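Local coordinates for protein putative dienelactone hydrolase (Klebsiella pneumoniae subsp. pneumoniae MGH 78578, PDB 3F67) that probably acts as a hydrolase of the dienelactone hydrolase family, with an alpha/beta-hydrolase fold, though its substrate is not established, at residues 13-24 / 60-70. Sequence-based numbering, arbitrary orientation. Where two conformers were deposited one is given.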
# COMPACT_ATOMS: atom_id res chain seq x y z
N SER A 13 5.10 -15.87 9.17
CA SER A 13 3.84 -15.13 9.32
C SER A 13 2.67 -16.02 9.68
O SER A 13 2.23 -16.85 8.86
CB SER A 13 3.51 -14.29 8.06
OG SER A 13 2.44 -13.36 8.32
N GLN A 14 2.15 -15.81 10.89
CA GLN A 14 1.04 -16.61 11.44
C GLN A 14 1.29 -18.14 11.24
O GLN A 14 0.35 -18.90 10.98
CB GLN A 14 -0.30 -16.14 10.81
CG GLN A 14 -0.50 -14.60 10.82
CD GLN A 14 -1.83 -14.14 10.24
OE1 GLN A 14 -1.92 -13.62 9.09
NE2 GLN A 14 -2.88 -14.31 11.03
N GLY A 15 2.55 -18.57 11.38
CA GLY A 15 2.95 -19.98 11.21
C GLY A 15 3.36 -20.49 9.82
O GLY A 15 3.67 -21.69 9.66
N GLU A 16 3.37 -19.60 8.84
CA GLU A 16 3.65 -19.96 7.45
C GLU A 16 4.64 -18.98 6.85
O GLU A 16 4.78 -17.87 7.35
CB GLU A 16 2.37 -19.95 6.64
CG GLU A 16 1.47 -21.11 6.95
CD GLU A 16 0.07 -20.86 6.47
OE1 GLU A 16 -0.61 -20.02 7.09
OE2 GLU A 16 -0.33 -21.49 5.48
N ASN A 17 5.32 -19.39 5.78
CA ASN A 17 6.38 -18.58 5.20
C ASN A 17 5.85 -17.83 3.99
O ASN A 17 5.59 -18.40 2.94
CB ASN A 17 7.56 -19.46 4.80
CG ASN A 17 8.16 -20.15 5.99
OD1 ASN A 17 8.64 -19.49 6.92
ND2 ASN A 17 8.12 -21.50 6.00
N MSE A 18 5.73 -16.52 4.15
CA MSE A 18 5.19 -15.66 3.10
C MSE A 18 6.33 -15.10 2.24
O MSE A 18 7.25 -14.45 2.78
CB MSE A 18 4.46 -14.48 3.75
CG MSE A 18 3.89 -13.49 2.69
SE MSE A 18 2.65 -12.28 3.60
CE MSE A 18 3.92 -11.55 4.89
N PRO A 19 6.30 -15.35 0.93
CA PRO A 19 7.34 -14.78 0.07
C PRO A 19 7.26 -13.27 0.10
O PRO A 19 6.17 -12.70 0.23
CB PRO A 19 6.94 -15.24 -1.36
CG PRO A 19 6.06 -16.42 -1.11
CD PRO A 19 5.33 -16.14 0.16
N ALA A 20 8.42 -12.64 -0.06
CA ALA A 20 8.47 -11.17 -0.16
C ALA A 20 9.69 -10.74 -0.91
O ALA A 20 10.72 -11.41 -0.88
CB ALA A 20 8.47 -10.52 1.22
N TYR A 21 9.58 -9.59 -1.56
CA TYR A 21 10.73 -9.00 -2.24
C TYR A 21 11.18 -7.83 -1.37
O TYR A 21 10.34 -7.16 -0.77
CB TYR A 21 10.26 -8.46 -3.59
CG TYR A 21 11.38 -7.85 -4.45
CD1 TYR A 21 12.29 -8.67 -5.11
CD2 TYR A 21 11.48 -6.48 -4.59
CE1 TYR A 21 13.33 -8.10 -5.90
CE2 TYR A 21 12.46 -5.91 -5.38
CZ TYR A 21 13.39 -6.73 -6.02
OH TYR A 21 14.37 -6.17 -6.80
N HIS A 22 12.48 -7.59 -1.30
CA HIS A 22 12.96 -6.43 -0.53
C HIS A 22 14.12 -5.74 -1.23
O HIS A 22 14.89 -6.39 -1.95
CB HIS A 22 13.34 -6.81 0.93
CG HIS A 22 14.45 -7.82 1.03
ND1 HIS A 22 15.76 -7.48 1.27
CD2 HIS A 22 14.42 -9.17 0.90
CE1 HIS A 22 16.51 -8.57 1.25
NE2 HIS A 22 15.72 -9.62 1.05
N ALA A 23 14.22 -4.44 -1.04
CA ALA A 23 15.32 -3.65 -1.63
C ALA A 23 15.74 -2.63 -0.60
O ALA A 23 14.90 -2.13 0.16
CB ALA A 23 14.81 -2.89 -2.93
N ARG A 24 17.03 -2.27 -0.62
CA ARG A 24 17.51 -1.27 0.34
C ARG A 24 18.78 -0.63 -0.20
O ARG A 24 19.42 -1.19 -1.10
CB ARG A 24 17.87 -1.95 1.67
CG ARG A 24 19.08 -2.90 1.53
CD ARG A 24 19.27 -3.67 2.84
NE ARG A 24 18.28 -4.76 2.96
CZ ARG A 24 18.06 -5.43 4.10
NH1 ARG A 24 18.75 -5.12 5.20
NH2 ARG A 24 17.15 -6.40 4.13
N TYR A 60 15.21 3.99 1.64
CA TYR A 60 14.28 3.15 2.41
C TYR A 60 14.59 1.65 2.24
O TYR A 60 15.10 1.21 1.19
CB TYR A 60 12.83 3.39 1.93
CG TYR A 60 12.39 4.78 2.25
CD1 TYR A 60 12.05 5.11 3.59
CD2 TYR A 60 12.31 5.77 1.28
CE1 TYR A 60 11.69 6.42 3.93
CE2 TYR A 60 11.94 7.06 1.62
CZ TYR A 60 11.61 7.37 2.94
OH TYR A 60 11.25 8.64 3.29
N LEU A 61 14.31 0.90 3.31
CA LEU A 61 14.17 -0.59 3.22
C LEU A 61 12.73 -0.81 2.79
O LEU A 61 11.79 -0.65 3.59
CB LEU A 61 14.46 -1.26 4.58
CG LEU A 61 14.01 -2.75 4.73
CD1 LEU A 61 14.65 -3.59 3.62
CD2 LEU A 61 14.46 -3.25 6.15
N ALA A 62 12.55 -1.17 1.52
CA ALA A 62 11.20 -1.32 0.97
C ALA A 62 10.90 -2.79 0.82
O ALA A 62 11.73 -3.56 0.27
CB ALA A 62 11.12 -0.65 -0.43
N ILE A 63 9.75 -3.20 1.30
CA ILE A 63 9.43 -4.68 1.37
C ILE A 63 8.04 -4.90 0.81
O ILE A 63 7.09 -4.26 1.27
CB ILE A 63 9.46 -5.21 2.84
CG1 ILE A 63 10.84 -4.97 3.45
CG2 ILE A 63 9.14 -6.73 2.85
CD1 ILE A 63 10.79 -4.96 5.02
N ALA A 64 7.91 -5.77 -0.21
CA ALA A 64 6.59 -6.06 -0.80
C ALA A 64 6.27 -7.55 -0.53
O ALA A 64 6.85 -8.43 -1.19
CB ALA A 64 6.62 -5.84 -2.31
N PRO A 65 5.33 -7.82 0.37
CA PRO A 65 4.91 -9.22 0.64
C PRO A 65 3.89 -9.75 -0.39
O PRO A 65 3.04 -9.00 -0.88
CB PRO A 65 4.26 -9.12 2.03
CG PRO A 65 3.65 -7.72 2.06
CD PRO A 65 4.70 -6.86 1.32
N GLU A 66 3.99 -11.05 -0.64
CA GLU A 66 3.07 -11.78 -1.48
C GLU A 66 1.83 -12.10 -0.64
O GLU A 66 1.68 -13.24 -0.14
CB GLU A 66 3.76 -13.07 -1.93
CG GLU A 66 3.18 -13.66 -3.22
CD GLU A 66 3.36 -12.72 -4.39
OE1 GLU A 66 2.52 -11.81 -4.55
OE2 GLU A 66 4.34 -12.91 -5.17
N LEU A 67 0.94 -11.12 -0.49
CA LEU A 67 -0.17 -11.27 0.50
C LEU A 67 -1.19 -12.37 0.17
O LEU A 67 -1.88 -12.86 1.07
CB LEU A 67 -0.88 -9.92 0.71
CG LEU A 67 0.08 -8.92 1.38
CD1 LEU A 67 -0.39 -7.47 1.20
CD2 LEU A 67 0.12 -9.22 2.87
N TYR A 68 -1.28 -12.76 -1.11
CA TYR A 68 -2.32 -13.74 -1.49
C TYR A 68 -1.83 -15.19 -1.36
O TYR A 68 -2.58 -16.10 -1.70
CB TYR A 68 -2.79 -13.52 -2.95
CG TYR A 68 -3.47 -12.17 -3.24
CD1 TYR A 68 -3.83 -11.29 -2.19
CD2 TYR A 68 -3.77 -11.81 -4.56
CE1 TYR A 68 -4.49 -10.05 -2.48
CE2 TYR A 68 -4.42 -10.59 -4.87
CZ TYR A 68 -4.77 -9.73 -3.83
OH TYR A 68 -5.38 -8.54 -4.14
N PHE A 69 -0.60 -15.41 -0.86
CA PHE A 69 0.08 -16.73 -1.04
C PHE A 69 -0.71 -17.96 -0.56
O PHE A 69 -0.59 -19.05 -1.14
CB PHE A 69 1.53 -16.73 -0.48
CG PHE A 69 1.61 -16.85 1.03
CD1 PHE A 69 2.04 -18.04 1.62
CD2 PHE A 69 1.23 -15.79 1.85
CE1 PHE A 69 2.10 -18.15 3.04
CE2 PHE A 69 1.29 -15.88 3.24
CZ PHE A 69 1.72 -17.07 3.85
N ARG A 70 -1.52 -17.80 0.48
CA ARG A 70 -2.26 -18.93 1.05
C ARG A 70 -3.47 -19.28 0.20
O ARG A 70 -3.91 -20.43 0.21
CB ARG A 70 -2.80 -18.59 2.44
CG ARG A 70 -1.70 -18.31 3.48
CD ARG A 70 -2.36 -18.05 4.84
NE ARG A 70 -1.38 -17.54 5.83
CZ ARG A 70 -1.06 -16.24 5.89
NH1 ARG A 70 -1.57 -15.39 5.02
NH2 ARG A 70 -0.22 -15.78 6.80
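Phe69 lies against selenomethionine Met18 where strand 16-24 begins, beside loop 66-70 that follows its antiparallel neighbour, strand 61-65, in the central alpha/beta-hydrolase sheet. Met18 CA sits over the ring centre, a CH-pi contact 3.8 Å from the centroid. Met18 CB covers the same face near Phe69 CE2, and the two side chains cross at about a right angle. With CG anti to the backbone N (chi1 178°), the Met18 chain runs past the ring. Its SE makes an oblique Met-aromatic contact, and its CE reaches Pro65 CB at 3.8 Å. CG of Arg70 covers the opposite face of Phe69. The CZ corner of the ring lies over the centre of the Arg70 guanidinium, the two planes well tilted, not stacked. Pro19 CD packs on Phe69 CG.

Tyr21 and Ala64, then Ala23 and Ala62, form hydrogen-bonded pairs, each with two N-H...O bonds. Ala20 CB and Ile63 CG2 meet on the face toward helix 93-108. Glu66 N continues the pairing to Pro19 O at 2.9 Å. At the far end, Leu61 CD1 lies over one face of the Arg24 guanidinium, whose NH1 is hydrogen-bonded to His110 O.

Arg70 NH2 forms a salt bridge with Asp99 and a weak hydrogen bond to Ser13 O. Its NE forms a hydrogen-bonded salt bridge with Glu16 OE1 at 2.9 Å; OE1 lies in the guanidinium plane, NE 52° out of the carboxylate plane.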